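Local coordinates for response regulator FixJ (Bradyrhizobium japonicum, PDB 5XSO), which acts as a response regulator that, once activated by the sensor FixL, induces expression of the nitrogen-fixation regulators nifA and fixK, at residues Asp119-Leu122 with Thr123-Glu127; Lys171-Ala174 with Arg175-Ile179; Pro181-Ile184 with Glu185-Ala189. All blocks are in the same frame, centred on the assembly; numbering follows the deposited sequence.

Contact 1. Residues Asp119-Leu122 with Thr123-Glu127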
# COMPACT_ATOMS: atom_id res chain seq x y z
N ASP A 119 17.30 20.13 -6.15
CA ASP A 119 17.20 18.87 -6.90
C ASP A 119 17.60 17.70 -6.03
O ASP A 119 16.95 16.63 -6.03
CB ASP A 119 18.11 18.87 -8.15
CG ASP A 119 17.73 19.89 -9.21
OD1 ASP A 119 16.73 20.59 -9.04
OD2 ASP A 119 18.46 20.01 -10.23
N ASP A 120 18.69 17.85 -5.27
CA ASP A 120 19.23 16.71 -4.54
C ASP A 120 18.40 16.36 -3.33
O ASP A 120 18.44 15.20 -2.86
CB ASP A 120 20.66 16.98 -4.09
CG ASP A 120 21.68 16.88 -5.21
OD1 ASP A 120 21.37 16.53 -6.40
OD2 ASP A 120 22.84 17.21 -4.88
N ARG A 121 17.68 17.33 -2.76
CA ARG A 121 16.77 17.00 -1.66
C ARG A 121 15.65 16.09 -2.15
O ARG A 121 15.26 15.15 -1.44
CB ARG A 121 16.20 18.29 -1.05
CG ARG A 121 15.24 18.04 0.08
CD ARG A 121 15.89 18.14 1.38
NE ARG A 121 14.93 18.47 2.43
CZ ARG A 121 14.32 17.57 3.20
NH1 ARG A 121 14.58 16.28 3.02
NH2 ARG A 121 13.46 17.95 4.14
N LEU A 122 15.11 16.37 -3.34
CA LEU A 122 14.08 15.48 -3.90
C LEU A 122 14.66 14.10 -4.18
O LEU A 122 14.07 13.09 -3.81
CB LEU A 122 13.52 16.06 -5.20
CG LEU A 122 12.43 15.22 -5.88
CD1 LEU A 122 11.29 14.81 -4.89
CD2 LEU A 122 11.93 16.00 -7.13
N THR A 123 15.83 14.03 -4.83
CA THR A 123 16.27 12.71 -5.26
C THR A 123 16.67 11.85 -4.05
O THR A 123 16.36 10.66 -4.01
CB THR A 123 17.40 12.79 -6.30
OG1 THR A 123 18.44 13.63 -5.82
CG2 THR A 123 16.89 13.35 -7.67
N ALA A 124 17.26 12.46 -3.02
CA ALA A 124 17.51 11.73 -1.78
C ALA A 124 16.21 11.25 -1.12
O ALA A 124 16.16 10.17 -0.52
CB ALA A 124 18.28 12.60 -0.78
N MET A 125 15.17 12.08 -1.16
CA MET A 125 13.92 11.67 -0.56
C MET A 125 13.31 10.53 -1.34
O MET A 125 12.70 9.62 -0.76
CB MET A 125 12.97 12.87 -0.49
CG MET A 125 11.61 12.62 0.17
SD MET A 125 10.70 14.21 0.20
CE MET A 125 11.61 15.10 1.43
N ILE A 126 13.41 10.58 -2.67
CA ILE A 126 12.88 9.51 -3.49
C ILE A 126 13.62 8.22 -3.20
O ILE A 126 13.01 7.15 -3.09
CB ILE A 126 12.99 9.87 -4.99
CG1 ILE A 126 11.98 10.97 -5.35
CG2 ILE A 126 12.82 8.58 -5.89
CD1 ILE A 126 12.29 11.64 -6.78
N GLU A 127 14.96 8.29 -3.11
CA GLU A 127 15.72 7.06 -2.88
C GLU A 127 15.29 6.38 -1.60
O GLU A 127 15.15 5.15 -1.55
CB GLU A 127 17.22 7.34 -2.84
CG GLU A 127 17.90 7.16 -4.15
CD GLU A 127 19.40 7.10 -3.99
OE1 GLU A 127 20.09 8.01 -4.52
OE2 GLU A 127 19.89 6.16 -3.31
O HOH W 1 19.85 15.02 -7.80

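Contact 2. Residues Lys171-Ala174 with Arg175-Ile179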
# COMPACT_ATOMS: atom_id res chain seq x y z
N LYS A 171 -12.63 -26.92 23.04
CA LYS A 171 -13.82 -26.72 23.88
C LYS A 171 -14.12 -25.25 24.02
O LYS A 171 -15.30 -24.83 23.97
CB LYS A 171 -13.53 -27.37 25.24
CG LYS A 171 -14.62 -27.14 26.30
CD LYS A 171 -14.51 -28.21 27.40
CE LYS A 171 -13.20 -28.16 28.15
NZ LYS A 171 -13.24 -29.14 29.29
N LEU A 172 -13.10 -24.43 24.17
CA LEU A 172 -13.36 -23.01 24.30
C LEU A 172 -13.71 -22.36 22.96
O LEU A 172 -14.48 -21.38 22.96
CB LEU A 172 -12.17 -22.25 24.92
CG LEU A 172 -11.92 -22.52 26.42
CD1 LEU A 172 -10.62 -21.88 26.82
CD2 LEU A 172 -13.07 -21.95 27.24
N ILE A 173 -13.17 -22.85 21.84
CA ILE A 173 -13.62 -22.32 20.55
C ILE A 173 -15.12 -22.56 20.37
O ILE A 173 -15.88 -21.65 20.02
CB ILE A 173 -12.80 -22.93 19.39
CG1 ILE A 173 -11.34 -22.44 19.50
CG2 ILE A 173 -13.42 -22.44 18.01
CD1 ILE A 173 -10.36 -23.11 18.39
N ALA A 174 -15.56 -23.79 20.64
CA ALA A 174 -16.98 -24.14 20.58
C ALA A 174 -17.81 -23.22 21.46
O ALA A 174 -18.86 -22.69 21.04
CB ALA A 174 -17.14 -25.62 21.02
N ARG A 175 -17.37 -23.02 22.70
CA ARG A 175 -18.16 -22.21 23.63
C ARG A 175 -18.15 -20.74 23.24
O ARG A 175 -19.17 -20.05 23.36
CB ARG A 175 -17.60 -22.40 25.05
CG ARG A 175 -18.35 -21.67 26.15
CD ARG A 175 -17.83 -22.16 27.52
NE ARG A 175 -16.75 -21.34 28.05
CZ ARG A 175 -16.26 -21.47 29.29
NH1 ARG A 175 -16.77 -22.37 30.11
NH2 ARG A 175 -15.28 -20.67 29.71
N GLU A 176 -17.00 -20.24 22.80
CA GLU A 176 -16.88 -18.81 22.52
C GLU A 176 -17.74 -18.41 21.34
O GLU A 176 -18.39 -17.35 21.36
CB GLU A 176 -15.42 -18.47 22.22
CG GLU A 176 -15.23 -17.11 21.56
CD GLU A 176 -14.92 -16.03 22.59
OE1 GLU A 176 -14.90 -14.84 22.20
OE2 GLU A 176 -14.69 -16.37 23.77
N TYR A 177 -17.74 -19.22 20.29
CA TYR A 177 -18.44 -18.84 19.07
C TYR A 177 -19.78 -19.54 18.91
O TYR A 177 -20.51 -19.22 17.96
CB TYR A 177 -17.56 -19.14 17.86
CG TYR A 177 -16.25 -18.35 17.89
CD1 TYR A 177 -16.21 -16.99 17.54
CD2 TYR A 177 -15.05 -18.97 18.25
CE1 TYR A 177 -14.98 -16.24 17.57
CE2 TYR A 177 -13.83 -18.25 18.30
CZ TYR A 177 -13.82 -16.89 17.95
OH TYR A 177 -12.60 -16.20 18.00
N ASP A 178 -20.14 -20.47 19.81
CA ASP A 178 -21.40 -21.24 19.73
C ASP A 178 -21.37 -22.16 18.48
O ASP A 178 -22.27 -22.13 17.65
CB ASP A 178 -22.64 -20.33 19.73
CG ASP A 178 -23.85 -21.06 20.18
OD1 ASP A 178 -24.96 -20.56 19.95
OD2 ASP A 178 -23.69 -22.17 20.72
N ILE A 179 -20.31 -22.96 18.39
CA ILE A 179 -20.09 -23.96 17.33
C ILE A 179 -20.24 -25.33 17.99
O ILE A 179 -19.82 -25.50 19.13
CB ILE A 179 -18.68 -23.73 16.72
CG1 ILE A 179 -18.57 -22.33 16.08
CG2 ILE A 179 -18.28 -24.75 15.66
CD1 ILE A 179 -17.05 -21.91 15.71
O HOH W 2 -14.54 -19.15 25.18

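Contact 3. Residues Pro181-Ile184 with Glu185-Ala189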
# COMPACT_ATOMS: atom_id res chain seq x y z
N PRO A 181 -19.20 -28.81 19.25
CA PRO A 181 -17.89 -29.45 19.46
C PRO A 181 -17.51 -30.45 18.38
O PRO A 181 -16.32 -30.57 18.06
CB PRO A 181 -18.05 -30.15 20.82
CG PRO A 181 -19.09 -29.24 21.56
CD PRO A 181 -20.03 -28.79 20.48
N ARG A 182 -18.48 -31.20 17.82
CA ARG A 182 -18.13 -32.18 16.79
C ARG A 182 -17.73 -31.55 15.47
O ARG A 182 -17.25 -32.28 14.57
CB ARG A 182 -19.30 -33.18 16.59
CG ARG A 182 -20.32 -32.70 15.60
CD ARG A 182 -21.40 -33.77 15.34
NE ARG A 182 -22.16 -34.09 16.54
CZ ARG A 182 -23.18 -33.36 17.00
NH1 ARG A 182 -23.56 -32.26 16.36
NH2 ARG A 182 -23.82 -33.73 18.10
N THR A 183 -17.84 -30.22 15.31
CA THR A 183 -17.42 -29.62 14.04
C THR A 183 -16.10 -28.88 14.14
O THR A 183 -15.62 -28.38 13.11
CB THR A 183 -18.51 -28.66 13.46
OG1 THR A 183 -18.75 -27.58 14.38
CG2 THR A 183 -19.85 -29.42 13.24
N ILE A 184 -15.50 -28.76 15.34
CA ILE A 184 -14.30 -27.92 15.46
C ILE A 184 -13.15 -28.48 14.62
O ILE A 184 -12.47 -27.73 13.88
CB ILE A 184 -13.90 -27.75 16.93
CG1 ILE A 184 -15.03 -27.07 17.75
CG2 ILE A 184 -12.49 -26.96 17.01
CD1 ILE A 184 -15.40 -25.62 17.31
N GLU A 185 -12.93 -29.78 14.70
CA GLU A 185 -11.83 -30.34 13.90
C GLU A 185 -12.15 -30.33 12.43
O GLU A 185 -11.23 -30.31 11.61
CB GLU A 185 -11.49 -31.76 14.35
CG GLU A 185 -10.82 -31.79 15.71
CD GLU A 185 -9.36 -31.33 15.66
OE1 GLU A 185 -8.89 -30.71 16.61
OE2 GLU A 185 -8.71 -31.59 14.63
N VAL A 186 -13.44 -30.40 12.05
CA VAL A 186 -13.80 -30.27 10.63
C VAL A 186 -13.40 -28.90 10.11
O VAL A 186 -12.75 -28.78 9.06
CB VAL A 186 -15.30 -30.53 10.42
CG1 VAL A 186 -15.70 -30.28 8.90
CG2 VAL A 186 -15.68 -31.94 10.95
N TYR A 187 -13.76 -27.86 10.86
CA TYR A 187 -13.40 -26.53 10.45
C TYR A 187 -11.89 -26.33 10.50
O TYR A 187 -11.35 -25.66 9.61
CB TYR A 187 -14.11 -25.48 11.32
CG TYR A 187 -15.62 -25.44 11.07
CD1 TYR A 187 -16.15 -25.47 9.77
CD2 TYR A 187 -16.51 -25.38 12.14
CE1 TYR A 187 -17.58 -25.38 9.53
CE2 TYR A 187 -17.90 -25.31 11.96
CZ TYR A 187 -18.42 -25.32 10.64
OH TYR A 187 -19.77 -25.23 10.44
N ARG A 188 -11.22 -26.85 11.55
CA ARG A 188 -9.77 -26.71 11.59
C ARG A 188 -9.14 -27.27 10.30
O ARG A 188 -8.22 -26.67 9.70
CB ARG A 188 -9.23 -27.48 12.81
CG ARG A 188 -7.66 -27.35 12.89
CD ARG A 188 -7.03 -28.65 13.39
NE ARG A 188 -5.55 -28.50 13.45
CZ ARG A 188 -4.89 -28.09 14.53
NH1 ARG A 188 -5.54 -27.66 15.65
NH2 ARG A 188 -3.54 -28.04 14.47
N ALA A 189 -9.56 -28.49 9.94
CA ALA A 189 -8.98 -29.13 8.73
C ALA A 189 -9.22 -28.26 7.50
O ALA A 189 -8.31 -28.09 6.64
CB ALA A 189 -9.57 -30.50 8.50

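Contact 1. Residues Asp119-Leu122 with Thr123-Glu127
Thr123 N and Ala124 N donate back to Asp119 O and Asp120 O, and the same i to i+4 step takes Met125 N to Arg121 O and Ile126 N to Leu122 O. These are the first two and a half turns of helix 119-138, unbroken through the two ranges; the bond from Ile126 N to Leu122 O measures 2.8 Å. On the outer side one water ties the turn, donating to Asp120 OD1 at 2.6 Å and lying 2.8 Å from Thr123 OG1. With chi1 at 52°, Thr123 OG1 sits between its own backbone N and carbonyl carbon, turned back over the preceding turn. The S-methyl of Met125, CE, comes obliquely to the Arg121 guanidinium, 3.6 Å from Arg121 NH1. On the inner side Ile126 lies obliquely against Leu122, its CD1 3.7 Å from Leu122 CG. Leu122, Met125 and Ile126 thus make the buried stripe of the helix, all three resting on Leu90 of strand 89-93. Leu122 and Met125 also reach Leu113 of the edge strand 111-114, while Leu122, Thr123 and Ile126 pack against helix 24-36, setting this last receiver-domain helix against the CheY-like parallel sheet.

Contact 2. Residues Lys171-Ala174 with Arg175-Ile179
Ile173 lies obliquely across Tyr177, its CG2 touching Tyr177 CD2 at 3.8 Å, and Ile173 O comes to the edge of the same ring, near its plane. Tyr177 OH is hydrogen-bonded to Glu162 of helix 155-166. Glu176 uses its own chain in two ways. Its CG stands 3.6 Å above the plane of the Tyr177 ring, over the centre; its OE2 accepts from a water, at 3.1 Å, that also donates to Leu172 O. That carbonyl therefore serves both the water and Glu176 N. Arg175 is modelled in two conformers, so its contact with Leu172 is less certain. In the one described here, Leu172 CD2 lies over one face of the guanidinium, 3.6 Å from NH2 of Arg175, and the two side chains run side by side in the same direction. This conformer starts with CG anti to the backbone N (chi1 -177°) and bends at chi3, which brings its flat end to the leucine methyl.

The end of the helix, at Tyr177, is closed on Ala174 O. Ile179 N reaches that oxygen at 3.0 Å, in the carbonyl plane and on a lone pair, whereas the bond from Asp178 N is weak, its N-H angle only 121°. Asp178 has positive phi, and the chain turns there out of helix 170-177, the first helix of the helix-turn-helix. Ile173 and Ile179 face inward: Ile173 touches Leu164 of helix 155-166, Ile179 touches Arg156 and Gln159 of the same helix, and both meet Ile184 of helix 184-195, as Ala174 does.

Contact 3. Residues Pro181-Ile184 with Glu185-Ala189
Thr183 and Tyr187 lie side by side, one turn apart and pointing the same way, with the threonine at the CE2 corner of the ring. Thr183 OG1 stands 3.4 Å from Tyr187 CE2, and Thr183 CB follows at 3.7 Å from the same carbon. The ring leans back along the helix because CG of Tyr187 lies beside its backbone N (chi1 -69°), which also brings CD2 to 3.3 Å from Thr183 O, at an oblique approach. That carbonyl takes the N-H of Tyr187 at 3.0 Å, with a nearly straight N-H angle of 168°. Next along, Arg188 N bonds to Ile184 O at 2.8 Å, while Val186 sets its CB against Thr183 O. This is the start of helix 184-195, the second helix of the DNA-binding helix-turn-helix and, as in LuxR-type regulators, probably the recognition helix.

The Tyr187 side chain also touches Ile179 and, on helix 155-166, Arg156, Glu157 and Val160. An alanine in its place would probably open a gap between Thr183, Ile179 and that helix, since the whole ring bridging them would be gone. Glu185 OE1 is hydrogen-bonded to Asn170 ND2. Thr183 OG1 is hydrogen-bonded to Ser180 O in the turn and at the same time lies against ring carbon CE2, so the hydroxyl's polar need is met by Ser180, and the carbonyls of Thr183 and Ile184 are met by Tyr187 N and Arg188 N.

How the contacts relate
From the N terminus, contact 1 comes first, at the start of helix 119-138, on the receiver domain; contacts 2 and 3 follow in series in the LuxR-type DNA-binding region. None nests in or crosses another, and each is a turn of continuous chain, so no long loop is closed: contact 2 finishes helix 170-177 and contact 3 begins helix 184-195. Contact 1 lies across the chain's centre from both, its centre about 55 Å from either. Contacts 2 and 3 have centres about 11 Å apart and do touch: Ile184 CD1 meets CG2 of Ile179, in the turn, at 3.4 Å and CG2 of Ile173, on helix 170-177, at 3.8 Å, joining the two helices of the helix-turn-helix.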